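Local coordinates for ketosynthase (Streptomyces sp. MSC090213JE08, PDB 6KXD), which forms part of the ishigamide ketosynthase/chain length factor of a highly reducing type II polyketide synthase, probably taking part in carrier-protein-bound chain elongation, at residues B[70-73]-B[74-78]; B[305-308]-B[309-313]. One frame throughout, in Å; residues are numbered along the deposited sequence.

Interaction 1: residues B[70-73]-B[74-78]; sequences FDIQ and EQLGP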
loop_
_atom_site.group_PDB
_atom_site.type_symbol
_atom_site.label_atom_id
_atom_site.label_comp_id
_atom_site.label_asym_id
_atom_site.label_seq_id
_atom_site.Cartn_x
_atom_site.Cartn_y
_atom_site.Cartn_z
ATOM N N PHE B 70 -25.725 -4.297 9.569
ATOM C CA PHE B 70 -24.322 -4.526 9.883
ATOM C C PHE B 70 -23.969 -3.859 11.206
ATOM O O PHE B 70 -23.925 -2.665 11.268
ATOM C CB PHE B 70 -23.369 -3.988 8.816
ATOM C CG PHE B 70 -21.952 -4.445 9.040
ATOM C CD1 PHE B 70 -21.569 -5.732 8.706
ATOM C CD2 PHE B 70 -21.009 -3.613 9.610
ATOM C CE1 PHE B 70 -20.269 -6.169 8.907
ATOM C CE2 PHE B 70 -19.712 -4.057 9.834
ATOM C CZ PHE B 70 -19.345 -5.335 9.488
ATOM N N ASP B 71 -23.729 -4.669 12.242
ATOM C CA ASP B 71 -23.307 -4.141 13.516
ATOM C C ASP B 71 -22.039 -4.882 13.912
ATOM O O ASP B 71 -22.019 -6.104 13.918
ATOM C CB ASP B 71 -24.390 -4.295 14.593
ATOM C CG ASP B 71 -23.910 -3.890 15.979
ATOM O OD1 ASP B 71 -23.974 -2.695 16.285
ATOM O OD2 ASP B 71 -23.348 -4.750 16.681
ATOM N N ILE B 72 -20.998 -4.121 14.233
ATOM C CA ILE B 72 -19.692 -4.671 14.350
ATOM C C ILE B 72 -19.702 -5.719 15.461
ATOM O O ILE B 72 -19.214 -6.824 15.257
ATOM C CB ILE B 72 -18.669 -3.559 14.574
ATOM C CG1 ILE B 72 -18.557 -2.713 13.295
ATOM C CG2 ILE B 72 -17.344 -4.111 15.058
ATOM C CD1 ILE B 72 -17.694 -1.477 13.474
ATOM N N GLN B 73 -20.284 -5.361 16.601
ATOM C CA GLN B 73 -20.156 -6.235 17.787
ATOM C C GLN B 73 -21.054 -7.461 17.624
ATOM O O GLN B 73 -20.692 -8.546 18.063
ATOM C CB GLN B 73 -20.391 -5.408 19.051
ATOM C CG GLN B 73 -19.215 -4.485 19.360
ATOM C CD GLN B 73 -19.132 -4.103 20.818
ATOM O OE1 GLN B 73 -20.112 -3.608 21.371
ATOM N NE2 GLN B 73 -17.961 -4.301 21.437
ATOM N N GLU B 74 -22.189 -7.291 16.940
ATOM C CA GLU B 74 -23.097 -8.361 16.624
ATOM C C GLU B 74 -22.403 -9.383 15.724
ATOM O O GLU B 74 -22.552 -10.584 15.911
ATOM C CB GLU B 74 -24.343 -7.811 15.930
ATOM C CG GLU B 74 -25.393 -8.858 15.663
ATOM C CD GLU B 74 -26.683 -8.314 15.077
ATOM O OE1 GLU B 74 -27.628 -9.105 14.929
ATOM O OE2 GLU B 74 -26.734 -7.106 14.767
ATOM N N GLN B 75 -21.665 -8.892 14.726
ATOM C CA GLN B 75 -20.951 -9.747 13.810
ATOM C C GLN B 75 -19.691 -10.349 14.435
ATOM O O GLN B 75 -19.414 -11.511 14.160
ATOM C CB GLN B 75 -20.619 -8.953 12.538
ATOM C CG GLN B 75 -21.886 -8.615 11.757
ATOM C CD GLN B 75 -22.553 -9.869 11.241
ATOM O OE1 GLN B 75 -21.899 -10.772 10.722
ATOM N NE2 GLN B 75 -23.863 -9.948 11.396
ATOM N N LEU B 76 -18.924 -9.575 15.214
ATOM C CA LEU B 76 -17.581 -9.991 15.553
ATOM C C LEU B 76 -17.434 -10.263 17.047
ATOM O O LEU B 76 -16.386 -10.680 17.458
ATOM C CB LEU B 76 -16.602 -8.908 15.118
ATOM C CG LEU B 76 -16.505 -8.781 13.603
ATOM C CD1 LEU B 76 -15.631 -7.585 13.252
ATOM C CD2 LEU B 76 -15.922 -10.062 13.033
ATOM N N GLY B 77 -18.502 -10.053 17.796
ATOM C CA GLY B 77 -18.469 -10.314 19.205
ATOM C C GLY B 77 -17.851 -9.167 19.981
ATOM O O GLY B 77 -17.541 -8.088 19.470
ATOM N N PRO B 78 -17.705 -9.344 21.301
ATOM C CA PRO B 78 -17.368 -8.231 22.169
ATOM C C PRO B 78 -15.869 -7.930 22.265
ATOM O O PRO B 78 -15.536 -6.891 22.784
ATOM C CB PRO B 78 -17.897 -8.712 23.528
ATOM C CG PRO B 78 -17.722 -10.199 23.461
ATOM C CD PRO B 78 -18.005 -10.580 22.027
HETATM O O HOH W 1 -24.878 -7.365 12.278
#
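Asp71 N and Gln75 NE2 both donate to one water, at 2.9 Å each, and the same water gives a weak bond back to Glu74 OE2. The Asp71 carboxylate bonds the helix directly. As N-cap of helix 72-76, Asp71 turns CG anti to its own N (chi1 173°), bringing OD2 to Glu74 N at 2.8 Å through the lone pair facing away from OD1. In a capping box the glutamate three places on would return the bond to the cap's N-H; here that return is relayed, weakly, by the water. The two side chains cross at about a right angle, their carboxylate planes 52° apart, with Asp71 OD2 and Glu74 OE2 4.5 Å from each other. Just before the cap, Phe70 brings CE1 to 4.1 Å from the Gln75 CG methylene; the pair has the spacing of a hydrophobic staple but, with a glutamine as partner, is not one.

At the far end Gly77, with positive phi, leaves the helix; its N reaches Gln73 O at 2.7 Å, well off the carbonyl plane. Thr81 OG1 then bonds both Gln73 NE2 and Gly77 O. On the inner side Ile72 CG2 and Leu76 CD1 meet at 4.3 Å. Ile72 leans on Ala89 of helix 86-99, while Phe70 packs between that helix, at Arg86, Leu90 and Val93, and Ile33 of strand 32-33.

Interaction 2: residues B[305-308]-B[309-313]; sequences EALA and ALVPA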
loop_
_atom_site.group_PDB
_atom_site.type_symbol
_atom_site.label_atom_id
_atom_site.label_comp_id
_atom_site.label_asym_id
_atom_site.label_seq_id
_atom_site.Cartn_x
_atom_site.Cartn_y
_atom_site.Cartn_z
ATOM N N GLU B 305 -18.466 4.368 -22.205
ATOM C CA GLU B 305 -18.474 4.560 -23.692
ATOM C C GLU B 305 -17.385 3.700 -24.347
ATOM O O GLU B 305 -17.591 3.102 -25.395
ATOM C CB GLU B 305 -18.309 6.037 -24.075
ATOM C CG GLU B 305 -19.541 6.878 -23.787
ATOM C CD GLU B 305 -20.842 6.264 -24.300
ATOM O OE1 GLU B 305 -21.570 5.621 -23.492
ATOM O OE2 GLU B 305 -21.114 6.403 -25.513
ATOM N N ALA B 306 -16.204 3.661 -23.741
ATOM C CA ALA B 306 -15.060 2.909 -24.266
ATOM C C ALA B 306 -15.401 1.415 -24.335
ATOM O O ALA B 306 -15.105 0.768 -25.317
ATOM C CB ALA B 306 -13.826 3.161 -23.448
ATOM N N LEU B 307 -15.968 0.849 -23.266
ATOM C CA LEU B 307 -16.282 -0.560 -23.241
ATOM C C LEU B 307 -17.466 -0.888 -24.151
ATOM O O LEU B 307 -17.498 -1.945 -24.738
ATOM C CB LEU B 307 -16.603 -0.990 -21.802
ATOM C CG LEU B 307 -15.362 -1.153 -20.953
ATOM C CD1 LEU B 307 -15.756 -1.360 -19.503
ATOM C CD2 LEU B 307 -14.510 -2.313 -21.460
ATOM N N ALA B 308 -18.405 0.043 -24.258
ATOM C CA ALA B 308 -19.603 -0.164 -25.028
ATOM C C ALA B 308 -19.193 -0.308 -26.487
ATOM O O ALA B 308 -19.908 -0.891 -27.257
ATOM C CB ALA B 308 -20.574 0.977 -24.836
ATOM N N ALA B 309 -18.041 0.246 -26.845
ATOM C CA ALA B 309 -17.515 0.109 -28.231
ATOM C C ALA B 309 -16.613 -1.125 -28.407
ATOM O O ALA B 309 -16.461 -1.662 -29.491
ATOM C CB ALA B 309 -16.755 1.347 -28.570
ATOM N N LEU B 310 -15.935 -1.507 -27.341
ATOM C CA LEU B 310 -14.892 -2.464 -27.368
ATOM C C LEU B 310 -15.432 -3.891 -27.272
ATOM O O LEU B 310 -14.853 -4.765 -27.897
ATOM C CB LEU B 310 -13.931 -2.217 -26.218
ATOM C CG LEU B 310 -12.727 -3.145 -26.221
ATOM C CD1 LEU B 310 -11.696 -2.636 -27.191
ATOM C CD2 LEU B 310 -12.138 -3.325 -24.855
ATOM N N VAL B 311 -16.463 -4.129 -26.454
ATOM C CA VAL B 311 -16.924 -5.493 -26.228
ATOM C C VAL B 311 -18.298 -5.694 -26.847
ATOM O O VAL B 311 -19.004 -4.729 -27.173
ATOM C CB VAL B 311 -16.899 -5.856 -24.726
ATOM C CG1 VAL B 311 -15.481 -5.724 -24.181
ATOM C CG2 VAL B 311 -17.877 -5.018 -23.950
ATOM N N PRO B 312 -18.737 -6.955 -27.069
ATOM C CA PRO B 312 -20.080 -7.196 -27.578
ATOM C C PRO B 312 -21.094 -6.511 -26.665
ATOM O O PRO B 312 -20.918 -6.593 -25.409
ATOM C CB PRO B 312 -20.240 -8.714 -27.484
ATOM C CG PRO B 312 -18.848 -9.223 -27.556
ATOM C CD PRO B 312 -18.041 -8.213 -26.770
ATOM N N ALA B 313 -22.123 -5.887 -27.246
ATOM C CA ALA B 313 -23.130 -5.194 -26.445
ATOM C C ALA B 313 -23.721 -6.144 -25.387
ATOM O O ALA B 313 -23.999 -5.726 -24.274
ATOM C CB ALA B 313 -24.223 -4.622 -27.305
HETATM O O HOH W 2 -19.835 -2.944 -28.873
#
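Leu307 lays its CD2 methyl against two side chains of the following turn, meeting Leu310 CD2 at 4.3 Å and Val311 CG1 at 4.5 Å. On the Leu310 side the approach is made with CG anti to the backbone N (chi1 -176°), beside the carbonyl carbon. Val311 fits more closely: its CG2, held between backbone N and carbonyl carbon, comes to 3.2 Å from Leu307 O. That oxygen also takes the straightest bond of the turn, from Val311 N at 3.0 Å with an N-H...O angle of 166°.

Here helix 298-310 runs out. Its last amides are loosely held: Ala309 N shares itself weakly between Glu305 O and Ala306 O, and Leu310 N does likewise between Ala306 O and Leu307 O, the mixed three- and four-residue spacing of a helix end. Val311 is the first residue to leave helical angles, and Pro312, which has no N-H to offer, follows it. A water bridges the end instead, donating to Ala308 O and to Val311 O at 2.6 Å each.

The helix end packs on the parallel neighbours 287-291 and 354-360: Leu307 rests on Leu356 and Cys358 of strand 354-360, and Val311 on Val287 and Ala290 of strand 287-291. Leu310 and Ala306 face helix 265-280 instead, Leu310 touching Ala273 and Arg274, and Ala306 meeting Val269 and Thr270.

In the fold
Interactions 1 and 2 share no helix or strand: their centres are about 42 Å apart, on opposite sides of the chain's centre. Each is a local helix contact, but of a different kind. Interaction 1 takes in the whole of the short helix 72-76 at the surface; a carboxylate, an amide and water organise its start and a glycine its exit. Interaction 2 is the closing turn of the longer helix 298-310 and is partly buried; alanine, leucine and valine dominate, the sole charged residue points away, and water serves only backbone carbonyls. One borders helix 86-99 and strand 32-33, the other strands 287-291 and 354-360 with helix 265-280.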